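Local coordinates for Mgp-operon protein 3 (Mycoplasma pneumoniae M129, PDB 6TM0), which takes part in cell adhesion at the mycoplasma membrane and holds a bound sialic acid, consistent with recognition of sialylated host receptors, at residues E41-K46 and V54-S59; L157-Q162 and K529-T534; A268-M273 and N358-L363; P658-G663 and R689-L694; V882-G887 and A923-D928. One frame throughout, in Å; residues are numbered along the deposited sequence.

Interaction 1. Residues E41-K46 and V54-S59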
# COMPACT_ATOMS: atom_id res chain seq x y z
N GLU A 41 -14.19 14.78 -8.98
CA GLU A 41 -14.60 14.05 -7.81
C GLU A 41 -13.79 14.53 -6.62
O GLU A 41 -12.59 14.77 -6.77
CB GLU A 41 -14.41 12.54 -8.01
CG GLU A 41 -15.65 11.82 -8.56
CD GLU A 41 -16.03 12.08 -10.01
OE1 GLU A 41 -15.24 11.72 -10.92
OE2 GLU A 41 -17.14 12.62 -10.25
N LEU A 42 -14.46 14.70 -5.46
CA LEU A 42 -13.79 15.07 -4.22
C LEU A 42 -13.37 13.75 -3.63
O LEU A 42 -14.20 12.84 -3.60
CB LEU A 42 -14.73 15.82 -3.28
CG LEU A 42 -14.16 16.14 -1.90
CD1 LEU A 42 -13.58 17.51 -1.83
CD2 LEU A 42 -15.21 16.02 -0.88
N VAL A 43 -12.09 13.61 -3.23
CA VAL A 43 -11.48 12.36 -2.74
C VAL A 43 -11.10 12.38 -1.24
O VAL A 43 -11.11 11.32 -0.60
CB VAL A 43 -10.27 12.00 -3.64
CG1 VAL A 43 -9.66 10.66 -3.25
CG2 VAL A 43 -10.69 11.97 -5.10
N ASP A 44 -10.74 13.57 -0.70
CA ASP A 44 -10.42 13.82 0.71
C ASP A 44 -10.64 15.30 1.04
O ASP A 44 -10.60 16.14 0.14
CB ASP A 44 -8.99 13.37 1.09
CG ASP A 44 -8.80 13.01 2.56
OD1 ASP A 44 -9.82 12.79 3.27
OD2 ASP A 44 -7.63 12.93 3.01
N TRP A 45 -10.90 15.61 2.32
CA TRP A 45 -11.15 16.97 2.82
C TRP A 45 -10.89 17.00 4.33
O TRP A 45 -11.14 16.01 5.00
CB TRP A 45 -12.59 17.38 2.53
CG TRP A 45 -13.60 16.41 3.07
CD1 TRP A 45 -14.07 15.28 2.46
CD2 TRP A 45 -14.20 16.45 4.37
NE1 TRP A 45 -14.95 14.62 3.30
CE2 TRP A 45 -15.05 15.32 4.47
CE3 TRP A 45 -14.13 17.34 5.45
CZ2 TRP A 45 -15.85 15.09 5.59
CZ3 TRP A 45 -14.90 17.10 6.57
CH2 TRP A 45 -15.74 15.98 6.64
N LYS A 46 -10.37 18.12 4.84
CA LYS A 46 -10.07 18.30 6.27
C LYS A 46 -10.48 19.70 6.72
O LYS A 46 -10.17 20.68 6.05
CB LYS A 46 -8.57 18.02 6.59
CG LYS A 46 -8.02 16.63 6.22
CD LYS A 46 -8.53 15.49 7.13
CE LYS A 46 -8.15 14.10 6.65
NZ LYS A 46 -6.70 13.79 6.86
N VAL A 54 -9.74 22.57 3.83
CA VAL A 54 -8.89 22.15 2.71
C VAL A 54 -9.51 20.89 2.10
O VAL A 54 -10.04 20.06 2.82
CB VAL A 54 -7.44 21.94 3.19
CG1 VAL A 54 -6.54 21.58 2.03
CG2 VAL A 54 -6.91 23.18 3.89
N ALA A 55 -9.49 20.77 0.77
CA ALA A 55 -10.09 19.64 0.06
C ALA A 55 -9.23 19.18 -1.13
O ALA A 55 -8.39 19.95 -1.63
CB ALA A 55 -11.48 20.03 -0.41
N LEU A 56 -9.47 17.94 -1.61
CA LEU A 56 -8.75 17.31 -2.71
C LEU A 56 -9.70 16.85 -3.79
O LEU A 56 -10.65 16.12 -3.49
CB LEU A 56 -7.98 16.11 -2.17
CG LEU A 56 -7.08 15.39 -3.13
CD1 LEU A 56 -5.68 15.94 -3.04
CD2 LEU A 56 -7.11 13.91 -2.85
N VAL A 57 -9.43 17.23 -5.06
CA VAL A 57 -10.28 16.84 -6.18
C VAL A 57 -9.49 16.25 -7.37
O VAL A 57 -8.37 16.70 -7.63
CB VAL A 57 -11.24 17.96 -6.65
CG1 VAL A 57 -12.38 18.18 -5.66
CG2 VAL A 57 -10.49 19.26 -6.94
N ARG A 58 -10.08 15.27 -8.08
CA ARG A 58 -9.46 14.61 -9.24
C ARG A 58 -10.45 14.37 -10.40
O ARG A 58 -11.66 14.39 -10.18
CB ARG A 58 -8.71 13.32 -8.84
CG ARG A 58 -9.56 12.08 -8.58
CD ARG A 58 -8.66 11.01 -7.98
NE ARG A 58 -9.40 9.82 -7.56
CZ ARG A 58 -8.93 8.86 -6.76
NH1 ARG A 58 -7.70 8.96 -6.25
NH2 ARG A 58 -9.68 7.82 -6.45
N SER A 59 -9.93 14.14 -11.62
CA SER A 59 -10.76 13.92 -12.80
C SER A 59 -10.36 12.68 -13.56
O SER A 59 -9.17 12.49 -13.79
CB SER A 59 -10.72 15.14 -13.72
OG SER A 59 -11.52 14.96 -14.88
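Glu41 pairs with Arg58 and Lys46 with Val54 by two backbone hydrogen bonds each, on strands running antiparallel at 141° with short axes 4.6 Å apart. Between these pairs the register slips by one residue: Val43 N gives to Leu56 O at 2.9 Å, while Leu56 N gives to Asp44 O at 2.8 Å. Val43 and Asp44 thus share one partner, a beta bulge in which Val43 keeps a near-helical psi of -31° and turns its side chain toward the opposite strand.

Apolar contacts occupy both faces. On the face of Leu42, Trp45, Ala55 and Val57, the CD1 branch of Leu42 reaches along the partner strand to Ala55 CB (3.6 Å) and lies near Val57 CG1; strand 6-10 packs here through Gln9 and Leu7. At the bulge, Val43 CB meets Leu56 CD2 at 3.8 Å.

The arginine contact is of another kind. With CG placed between backbone N and carbonyl carbon (chi1 78°) and the chain extended onward to NE, Arg58 crosses Val43 at about a right angle. Val43 CG1 sits 3.9 Å above the guanidinium plane, over its centre, and CG2 lies 3.5 Å from Arg58 NE. Arg58 NH1 bonds Thr455 O, while Asp44 and Lys46 bond the backbone of Leu458, so the face of Asp44, Lys46, Leu56 and Arg58 is tied to strand 457-460 and the residues just before it, Val54 and Leu56 packing on Leu458. The hairpin forms the first two strands of a four-stranded antiparallel meander, consistent with a blade of a beta-propeller.

Interaction 2. Residues L157-Q162 and K529-T534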
# COMPACT_ATOMS: atom_id res chain seq x y z
N LEU A 157 16.85 8.10 -13.57
CA LEU A 157 15.50 7.67 -13.22
C LEU A 157 14.71 7.47 -14.52
O LEU A 157 13.79 6.66 -14.57
CB LEU A 157 14.83 8.73 -12.34
CG LEU A 157 13.48 8.40 -11.71
CD1 LEU A 157 13.51 8.62 -10.23
CD2 LEU A 157 12.41 9.26 -12.30
N TYR A 158 15.12 8.20 -15.59
CA TYR A 158 14.55 8.10 -16.94
C TYR A 158 14.73 6.68 -17.54
O TYR A 158 13.75 6.08 -18.00
CB TYR A 158 15.14 9.19 -17.85
CG TYR A 158 14.56 9.18 -19.25
CD1 TYR A 158 13.31 9.72 -19.52
CD2 TYR A 158 15.27 8.62 -20.31
CE1 TYR A 158 12.77 9.71 -20.81
CE2 TYR A 158 14.75 8.61 -21.60
CZ TYR A 158 13.49 9.13 -21.84
OH TYR A 158 12.98 9.11 -23.12
N LYS A 159 15.95 6.13 -17.48
CA LYS A 159 16.22 4.78 -17.97
C LYS A 159 15.36 3.75 -17.26
O LYS A 159 14.80 2.87 -17.91
CB LYS A 159 17.72 4.44 -17.87
CG LYS A 159 18.52 4.90 -19.08
CD LYS A 159 20.00 5.09 -18.77
CE LYS A 159 20.73 5.78 -19.90
NZ LYS A 159 20.34 7.21 -20.04
N THR A 160 15.22 3.87 -15.93
CA THR A 160 14.41 2.98 -15.09
C THR A 160 12.99 2.91 -15.61
O THR A 160 12.48 1.81 -15.84
CB THR A 160 14.36 3.54 -13.66
OG1 THR A 160 15.67 3.94 -13.24
CG2 THR A 160 13.72 2.57 -12.67
N LEU A 161 12.36 4.10 -15.78
CA LEU A 161 10.99 4.32 -16.24
C LEU A 161 10.73 3.74 -17.62
O LEU A 161 9.62 3.24 -17.86
CB LEU A 161 10.66 5.81 -16.23
CG LEU A 161 10.56 6.53 -14.88
CD1 LEU A 161 10.03 7.94 -15.07
CD2 LEU A 161 9.68 5.78 -13.89
N GLN A 162 11.74 3.79 -18.52
CA GLN A 162 11.67 3.28 -19.90
C GLN A 162 11.44 1.79 -19.93
O GLN A 162 10.86 1.29 -20.88
CB GLN A 162 12.95 3.61 -20.67
CG GLN A 162 13.12 5.07 -20.97
CD GLN A 162 14.07 5.28 -22.10
OE1 GLN A 162 13.68 5.35 -23.27
NE2 GLN A 162 15.35 5.39 -21.78
N LYS A 529 18.58 0.23 -8.21
CA LYS A 529 19.85 0.09 -7.50
C LYS A 529 21.00 0.62 -8.34
O LYS A 529 21.81 1.41 -7.84
CB LYS A 529 20.11 -1.36 -7.03
CG LYS A 529 21.38 -1.49 -6.19
CD LYS A 529 21.41 -2.77 -5.46
CE LYS A 529 22.63 -2.85 -4.60
NZ LYS A 529 22.66 -4.11 -3.81
N ALA A 530 21.01 0.23 -9.62
CA ALA A 530 22.03 0.64 -10.59
C ALA A 530 22.00 2.15 -10.78
O ALA A 530 23.06 2.76 -10.92
CB ALA A 530 21.82 -0.07 -11.91
N GLN A 531 20.78 2.77 -10.74
CA GLN A 531 20.65 4.22 -10.89
C GLN A 531 20.77 4.95 -9.53
O GLN A 531 20.52 6.16 -9.45
CB GLN A 531 19.37 4.63 -11.67
CG GLN A 531 18.93 3.68 -12.80
CD GLN A 531 19.91 3.55 -13.94
OE1 GLN A 531 19.92 4.35 -14.86
NE2 GLN A 531 20.76 2.54 -13.91
N GLY A 532 21.17 4.19 -8.50
CA GLY A 532 21.36 4.64 -7.12
C GLY A 532 20.12 5.28 -6.52
O GLY A 532 20.23 6.32 -5.86
N LEU A 533 18.94 4.69 -6.78
CA LEU A 533 17.65 5.19 -6.29
C LEU A 533 17.08 4.23 -5.26
O LEU A 533 17.28 3.02 -5.39
CB LEU A 533 16.64 5.42 -7.44
CG LEU A 533 17.04 6.44 -8.52
CD1 LEU A 533 16.40 6.10 -9.84
CD2 LEU A 533 16.66 7.86 -8.13
N THR A 534 16.42 4.77 -4.22
CA THR A 534 15.85 4.00 -3.11
C THR A 534 14.43 3.44 -3.50
O THR A 534 14.03 3.52 -4.67
CB THR A 534 15.92 4.83 -1.79
OG1 THR A 534 15.49 4.04 -0.68
CG2 THR A 534 15.12 6.11 -1.84
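Leu157 and Leu533 bring together the short helix 157-162 and a loop that contains a type I beta turn from Lys529 to Gly532. The loop belongs to the MgpC adhesin region, a family of the beta-propeller clan, and leads from helix 503-513 to strand 538-546.

The apolar part is a meeting of two leucines at about a right angle. Leu157 CD1 lies 3.9 Å from Leu533 CD2, and the other branch, Leu533 CD1, comes in against the helix backbone, 3.8 Å from Leu157 CA. Trp492 packs against Leu157 as well, so this side of the helix is buried.

The polar side chains meet oxygen against carbon. Gln531 bends at chi2 (-63°) and slides past Thr160 in the opposite direction, its CG 3.3 Å from Thr160 OG1. That hydroxyl is engaged elsewhere, with Ser526 O and Ser156 O. Lys159 crosses Gln531 at about a right angle and contributes the base of its side chain, while its ammonium runs away to a salt bridge with Glu142.

No hydrogen bond joins the two segments directly, but one is made just ahead of the helix, where Ser156 N bonds the amide oxygen of Gln531. Held in this way, Gln531 OE1 also rests 3.7 Å from Lys159 CB and 4.0 Å from Lys159 CD.

Interaction 3. Residues A268-M273 and N358-L363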
# COMPACT_ATOMS: atom_id res chain seq x y z
N ALA A 268 -14.66 -13.92 -20.13
CA ALA A 268 -15.25 -13.03 -19.13
C ALA A 268 -15.82 -11.73 -19.72
O ALA A 268 -15.33 -10.66 -19.39
CB ALA A 268 -14.23 -12.72 -18.03
N PRO A 269 -16.88 -11.78 -20.58
CA PRO A 269 -17.44 -10.52 -21.09
C PRO A 269 -18.26 -9.80 -20.02
O PRO A 269 -18.74 -10.45 -19.10
CB PRO A 269 -18.31 -10.97 -22.27
CG PRO A 269 -18.73 -12.35 -21.91
CD PRO A 269 -17.64 -12.95 -21.08
N LEU A 270 -18.41 -8.47 -20.14
CA LEU A 270 -19.18 -7.67 -19.18
C LEU A 270 -20.68 -8.00 -19.21
O LEU A 270 -21.14 -8.67 -20.14
CB LEU A 270 -18.93 -6.17 -19.36
CG LEU A 270 -17.78 -5.61 -18.58
CD1 LEU A 270 -16.64 -5.21 -19.49
CD2 LEU A 270 -18.21 -4.46 -17.71
N VAL A 271 -21.43 -7.56 -18.18
CA VAL A 271 -22.86 -7.84 -18.05
C VAL A 271 -23.66 -7.29 -19.27
O VAL A 271 -23.92 -6.09 -19.40
CB VAL A 271 -23.45 -7.43 -16.68
CG1 VAL A 271 -23.24 -8.55 -15.66
CG2 VAL A 271 -22.85 -6.12 -16.16
N GLY A 272 -23.97 -8.21 -20.19
CA GLY A 272 -24.67 -7.95 -21.44
C GLY A 272 -23.84 -8.35 -22.65
O GLY A 272 -23.19 -7.50 -23.26
N MET A 273 -23.85 -9.66 -22.99
CA MET A 273 -23.12 -10.28 -24.11
C MET A 273 -23.53 -9.70 -25.49
O MET A 273 -22.74 -8.98 -26.10
CB MET A 273 -23.19 -11.83 -24.09
CG MET A 273 -24.37 -12.41 -23.29
SD MET A 273 -25.99 -12.26 -24.09
CE MET A 273 -27.04 -12.90 -22.80
N ASN A 358 -13.61 -10.96 -14.90
CA ASN A 358 -13.74 -9.58 -15.36
C ASN A 358 -13.94 -8.74 -14.12
O ASN A 358 -14.97 -8.86 -13.46
CB ASN A 358 -14.91 -9.41 -16.32
CG ASN A 358 -15.27 -7.96 -16.56
OD1 ASN A 358 -16.34 -7.50 -16.18
ND2 ASN A 358 -14.36 -7.19 -17.15
N THR A 359 -12.96 -7.90 -13.79
CA THR A 359 -13.04 -7.08 -12.58
C THR A 359 -13.16 -5.58 -12.88
O THR A 359 -12.70 -4.76 -12.09
CB THR A 359 -11.89 -7.41 -11.63
OG1 THR A 359 -10.66 -7.30 -12.34
CG2 THR A 359 -12.03 -8.79 -10.98
N ALA A 360 -13.84 -5.21 -13.99
CA ALA A 360 -14.04 -3.81 -14.39
C ALA A 360 -14.71 -2.97 -13.28
O ALA A 360 -14.24 -1.86 -13.01
CB ALA A 360 -14.84 -3.74 -15.68
N GLN A 361 -15.76 -3.53 -12.62
CA GLN A 361 -16.49 -2.88 -11.52
C GLN A 361 -15.62 -2.62 -10.29
O GLN A 361 -15.68 -1.52 -9.74
CB GLN A 361 -17.73 -3.69 -11.13
CG GLN A 361 -18.91 -3.51 -12.08
CD GLN A 361 -18.90 -4.47 -13.24
OE1 GLN A 361 -17.89 -5.11 -13.55
NE2 GLN A 361 -20.02 -4.58 -13.92
N ALA A 362 -14.81 -3.63 -9.87
CA ALA A 362 -13.89 -3.55 -8.71
C ALA A 362 -12.79 -2.51 -8.90
O ALA A 362 -12.46 -1.79 -7.94
CB ALA A 362 -13.28 -4.91 -8.43
N LEU A 363 -12.25 -2.43 -10.13
CA LEU A 363 -11.18 -1.52 -10.56
C LEU A 363 -11.62 -0.08 -10.43
O LEU A 363 -10.88 0.73 -9.89
CB LEU A 363 -10.78 -1.82 -12.02
CG LEU A 363 -9.78 -2.94 -12.23
CD1 LEU A 363 -9.98 -3.60 -13.58
CD2 LEU A 363 -8.37 -2.42 -12.12
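Leu270 lies against the side-chain amide of Asn358, the two crossing at about a right angle. Leu270 CG is 3.4 Å from Asn358 OD1, while the CD1 branch turns to the nitrogen side, 3.8 Å from Asn358 ND2. The other branch, CD2, points on into the helix start and meets Ala360 CB at 4.0 Å. Asn358 reaches this place with CG opposite its own backbone N (chi1 167°); its CB is left beside Ala268, 3.8 Å from Ala268 CB and near the carbonyl oxygen of the same residue. At the exposed end, Val271 CG2 approaches Gln361 NE2 at 3.9 Å. All of this is van der Waals contact, without a hydrogen bond between the segments.

The next shell fixes the polar groups. Gln361 is bent at chi2 (88°), which swings its amide back over the loop, and Gln879 NE2 bonds its OE1. The same Gln879 makes weak bonds to Asn358 O and, through OE1, to Val271 N, so one glutamine bridges both segments. Tyr239 packs on Ala268 and Asn358 from strand 239-241. Thr359 stands at the N-cap position, but its OG1 bonds Val238 O rather than capping the helix.

Ala268 is where helix 253-267 gives way to an irregular loop, and Asn358 ends the short strand 356-358. The arrangement is a loop leaving one helix and packing, largely buried, over a strand-to-helix junction at the first turn of helix 360-365.

Interaction 4. Residues P658-G663 and R689-L694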
# COMPACT_ATOMS: atom_id res chain seq x y z
N PRO A 658 2.49 -5.86 -1.12
CA PRO A 658 3.74 -5.61 -0.39
C PRO A 658 4.75 -6.78 -0.41
O PRO A 658 5.73 -6.78 0.36
CB PRO A 658 3.25 -5.23 1.01
CG PRO A 658 1.87 -5.88 1.13
CD PRO A 658 1.48 -6.44 -0.20
N LEU A 659 4.53 -7.76 -1.32
CA LEU A 659 5.40 -8.93 -1.52
C LEU A 659 6.38 -8.65 -2.66
O LEU A 659 6.00 -7.97 -3.62
CB LEU A 659 4.60 -10.19 -1.92
CG LEU A 659 3.68 -10.90 -0.94
CD1 LEU A 659 3.25 -12.20 -1.51
CD2 LEU A 659 4.35 -11.16 0.39
N ASN A 660 7.58 -9.30 -2.61
CA ASN A 660 8.61 -9.25 -3.65
C ASN A 660 8.47 -10.44 -4.61
O ASN A 660 8.32 -10.21 -5.82
CB ASN A 660 10.02 -9.18 -3.04
CG ASN A 660 10.46 -7.79 -2.64
OD1 ASN A 660 9.68 -6.96 -2.18
ND2 ASN A 660 11.75 -7.51 -2.78
N SER A 661 8.45 -11.69 -4.09
CA SER A 661 8.30 -12.85 -4.97
C SER A 661 6.92 -13.53 -4.94
O SER A 661 6.42 -13.92 -3.87
CB SER A 661 9.39 -13.88 -4.72
OG SER A 661 9.40 -14.89 -5.73
N TYR A 662 6.35 -13.73 -6.16
CA TYR A 662 5.08 -14.43 -6.41
C TYR A 662 5.32 -15.91 -6.78
O TYR A 662 4.41 -16.55 -7.31
CB TYR A 662 4.28 -13.76 -7.54
CG TYR A 662 3.59 -12.47 -7.16
CD1 TYR A 662 2.70 -12.42 -6.10
CD2 TYR A 662 3.77 -11.33 -7.93
CE1 TYR A 662 2.03 -11.24 -5.77
CE2 TYR A 662 3.09 -10.15 -7.63
CZ TYR A 662 2.22 -10.11 -6.55
OH TYR A 662 1.54 -8.95 -6.25
N GLY A 663 6.53 -16.41 -6.49
CA GLY A 663 6.92 -17.79 -6.73
C GLY A 663 6.03 -18.77 -5.98
O GLY A 663 5.98 -18.75 -4.75
N ARG A 689 12.47 -9.16 5.62
CA ARG A 689 13.02 -7.82 5.55
C ARG A 689 12.74 -7.16 4.19
O ARG A 689 13.28 -6.10 3.87
CB ARG A 689 14.52 -7.87 5.92
CG ARG A 689 14.84 -7.76 7.43
CD ARG A 689 14.59 -9.01 8.29
NE ARG A 689 15.26 -10.22 7.79
CZ ARG A 689 16.50 -10.58 8.11
NH1 ARG A 689 17.03 -11.67 7.59
NH2 ARG A 689 17.21 -9.84 8.94
N THR A 690 11.84 -7.82 3.39
CA THR A 690 11.34 -7.41 2.07
C THR A 690 9.83 -7.70 1.88
O THR A 690 9.16 -6.98 1.15
CB THR A 690 12.11 -8.10 0.91
OG1 THR A 690 11.95 -9.52 0.96
CG2 THR A 690 13.57 -7.71 0.84
N ASP A 691 9.33 -8.79 2.48
CA ASP A 691 7.94 -9.18 2.28
C ASP A 691 7.04 -8.85 3.51
O ASP A 691 7.40 -9.19 4.64
CB ASP A 691 7.84 -10.66 1.84
CG ASP A 691 8.41 -10.99 0.44
OD1 ASP A 691 9.45 -10.40 0.06
OD2 ASP A 691 7.83 -11.87 -0.26
N GLN A 692 5.88 -8.14 3.26
CA GLN A 692 4.85 -7.70 4.23
C GLN A 692 5.35 -6.62 5.22
O GLN A 692 4.95 -6.61 6.38
CB GLN A 692 4.22 -8.89 4.99
CG GLN A 692 3.77 -10.04 4.11
CD GLN A 692 2.40 -9.85 3.51
OE1 GLN A 692 2.04 -8.78 3.03
NE2 GLN A 692 1.61 -10.90 3.53
N LEU A 693 6.20 -5.70 4.76
CA LEU A 693 6.80 -4.68 5.61
C LEU A 693 5.96 -3.46 5.79
O LEU A 693 5.47 -2.89 4.81
CB LEU A 693 8.14 -4.26 5.02
CG LEU A 693 9.39 -4.90 5.56
CD1 LEU A 693 9.31 -6.44 5.55
CD2 LEU A 693 10.56 -4.43 4.80
N LEU A 694 5.84 -2.99 7.04
CA LEU A 694 5.11 -1.76 7.32
C LEU A 694 6.06 -0.63 7.61
O LEU A 694 6.86 -0.68 8.54
CB LEU A 694 4.04 -1.89 8.40
CG LEU A 694 3.12 -0.67 8.50
CD1 LEU A 694 1.97 -0.77 7.52
CD2 LEU A 694 2.65 -0.43 9.92
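Asp691 swings its CG to the side of its backbone N (chi1 -67°), bringing the carboxylate up to the backbone N of Asn660, while Gln692, in left-handed backbone conformation (phi 67°), bends at chi2 and curls its amide back over Leu659. These residues form the loop entering strand 693-699, and their partners the loop leaving strand 650-654. Both strands pair with strand 549-563 in a mixed sheet; the loops themselves lie in the MgpC adhesin region, a family of the beta-propeller clan.

One backbone bond joins the loops: Gln692 N gives to Pro658 O at 3.2 Å, arriving well above the carbonyl plane. Asn660 N faces the carboxylate of Asp691 and makes two long, weak bonds, to OD1 at 3.4 Å and to OD2 at 3.5 Å.

Around these bonds the packing is buried. Leu659 crosses Asp691 at about a right angle, and its CD2 branch touches both Asp691 CB (3.8 Å) and the amide carbon of Gln692. Gln692 OE1 also comes within 3.5 Å of Pro658 CG, while its NE2 is held by Ala672 O of helix 666-673. Phe555 of strand 549-563 touches Pro658. The side chain of Ser661 is about 14 Å from the bound sialic acid, so the contact is not part of that site.

Within its own loop the carboxylate has a firmer partner: Thr690 OG1 donates to Asp691 OD1 at 2.8 Å, reaching it on the anti side and 24° out of the carboxylate plane.

Interaction 5. Residues V882-G887 and A923-D928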
# COMPACT_ATOMS: atom_id res chain seq x y z
N VAL A 882 -23.18 -7.80 -6.42
CA VAL A 882 -22.63 -7.93 -5.09
C VAL A 882 -23.73 -7.85 -4.01
O VAL A 882 -24.60 -6.97 -4.04
CB VAL A 882 -21.47 -6.92 -4.88
CG1 VAL A 882 -20.90 -7.00 -3.46
CG2 VAL A 882 -20.38 -7.16 -5.91
N LYS A 883 -23.71 -8.84 -3.10
CA LYS A 883 -24.61 -8.99 -1.94
C LYS A 883 -24.15 -8.03 -0.82
O LYS A 883 -22.99 -7.61 -0.80
CB LYS A 883 -24.61 -10.45 -1.44
CG LYS A 883 -23.23 -10.94 -0.94
CD LYS A 883 -23.08 -12.47 -0.91
CE LYS A 883 -21.67 -12.90 -0.54
NZ LYS A 883 -21.29 -12.47 0.83
N ASN A 884 -25.06 -7.70 0.11
CA ASN A 884 -24.81 -6.81 1.25
C ASN A 884 -24.20 -5.45 0.81
O ASN A 884 -23.20 -5.01 1.37
CB ASN A 884 -23.96 -7.50 2.35
CG ASN A 884 -24.74 -8.41 3.28
OD1 ASN A 884 -24.66 -9.65 3.20
ND2 ASN A 884 -25.49 -7.82 4.21
N ARG A 885 -24.80 -4.83 -0.22
CA ARG A 885 -24.40 -3.52 -0.75
C ARG A 885 -24.99 -2.40 0.12
O ARG A 885 -24.48 -1.28 0.14
CB ARG A 885 -24.89 -3.34 -2.19
CG ARG A 885 -24.02 -4.00 -3.24
CD ARG A 885 -22.56 -3.54 -3.24
NE ARG A 885 -22.39 -2.10 -3.46
CZ ARG A 885 -22.44 -1.52 -4.66
NH1 ARG A 885 -22.73 -2.23 -5.73
NH2 ARG A 885 -22.22 -0.22 -4.78
N LYS A 886 -26.08 -2.73 0.81
CA LYS A 886 -26.79 -1.85 1.72
C LYS A 886 -26.34 -2.17 3.14
O LYS A 886 -26.21 -3.34 3.52
CB LYS A 886 -28.31 -2.01 1.56
CG LYS A 886 -28.97 -0.77 0.97
CD LYS A 886 -29.74 -1.05 -0.30
CE LYS A 886 -30.14 0.21 -1.02
NZ LYS A 886 -29.01 0.80 -1.79
N GLY A 887 -26.06 -1.12 3.90
CA GLY A 887 -25.63 -1.26 5.28
C GLY A 887 -24.36 -0.52 5.64
O GLY A 887 -23.74 0.15 4.81
N ALA A 923 -24.17 -1.15 13.58
CA ALA A 923 -24.12 -1.94 12.35
C ALA A 923 -25.52 -2.19 11.82
O ALA A 923 -26.49 -2.25 12.60
CB ALA A 923 -23.40 -3.26 12.59
N SER A 924 -25.63 -2.30 10.50
CA SER A 924 -26.86 -2.59 9.78
C SER A 924 -26.51 -3.10 8.40
O SER A 924 -25.39 -2.90 7.92
CB SER A 924 -27.78 -1.37 9.72
OG SER A 924 -29.02 -1.64 9.08
N SER A 925 -27.45 -3.83 7.80
CA SER A 925 -27.31 -4.41 6.47
C SER A 925 -28.61 -4.08 5.74
O SER A 925 -29.15 -4.91 5.01
CB SER A 925 -27.10 -5.92 6.58
OG SER A 925 -28.16 -6.53 7.30
N GLN A 926 -29.12 -2.86 5.98
CA GLN A 926 -30.40 -2.46 5.42
C GLN A 926 -30.41 -1.14 4.66
O GLN A 926 -30.89 -1.11 3.52
CB GLN A 926 -31.48 -2.43 6.53
CG GLN A 926 -31.78 -3.81 7.14
CD GLN A 926 -32.05 -3.73 8.62
OE1 GLN A 926 -33.21 -3.80 9.07
NE2 GLN A 926 -31.00 -3.59 9.43
N ASP A 927 -29.94 -0.04 5.27
CA ASP A 927 -30.04 1.27 4.62
C ASP A 927 -28.73 1.87 4.15
O ASP A 927 -27.67 1.34 4.49
CB ASP A 927 -30.77 2.26 5.54
CG ASP A 927 -32.12 1.80 6.07
OD1 ASP A 927 -32.93 1.28 5.26
OD2 ASP A 927 -32.38 1.96 7.29
N ASP A 928 -28.80 2.95 3.34
CA ASP A 928 -27.61 3.64 2.84
C ASP A 928 -27.21 4.73 3.82
O ASP A 928 -27.95 5.69 4.03
CB ASP A 928 -27.81 4.26 1.44
CG ASP A 928 -28.26 3.30 0.38
OD1 ASP A 928 -27.48 2.37 0.03
OD2 ASP A 928 -29.40 3.47 -0.13
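Gly887 passes close against Ser925, their CA atoms 3.8 Å apart, with phi 128° and psi -179° carrying its chain past Ser924 O; beside it Lys886 O receives a CA-H...O contact from Ser925 CA. Lys886 supplies the main side-chain contact. Its aliphatic part runs over the backbone of Gln926, CG lying 3.2 Å from Gln926 O. Bends at chi2 and at chi4 (79°) then turn the ammonium onto Asp928, the two side chains meeting obliquely. The resulting salt bridge is uneven: Lys886 NZ is 2.8 Å from Asp928 OD1, on the syn lone pair, and makes a weaker bond of 3.2 Å to Asp928 OD2.

The place is a junction of antiparallel sheets. Gly887 leads into strand 888-896, whose Tyr888 is backbone-bonded to Ser924 at the end of strand 922-924, and Asp928 stands at the head of strand 929-933 in the next sheet. Asp946 from that side also touches Lys886.

Farther out, on the exposed side, Asn884 extends its amide so that ND2 lies 3.4 Å from Ser925 CB, while the backbone O of Asn884 bonds Asn869 ND2 and Lys872 NZ.

In the fold
Interaction 4 is wholly buried and lies nearest the chain centre, with interactions 2 and 3 largely buried farther out, interaction 1 partly buried and interaction 5 at the surface. Only interaction 1 is a regular pairing of strands, rich in backbone bonds. Interactions 2 and 3 set a loop against a short helix by van der Waals contact, with neighbouring residues satisfying the polar groups. One backbone bond and weak bonds to a buried carboxylate join the loops in interaction 4, whereas interaction 5 uses a salt bridge. Interactions 2 and 4 both involve the MgpC region, their centres 20 Å apart; interactions 3 and 5 approach within about 7 Å at their nearest atoms, without touching.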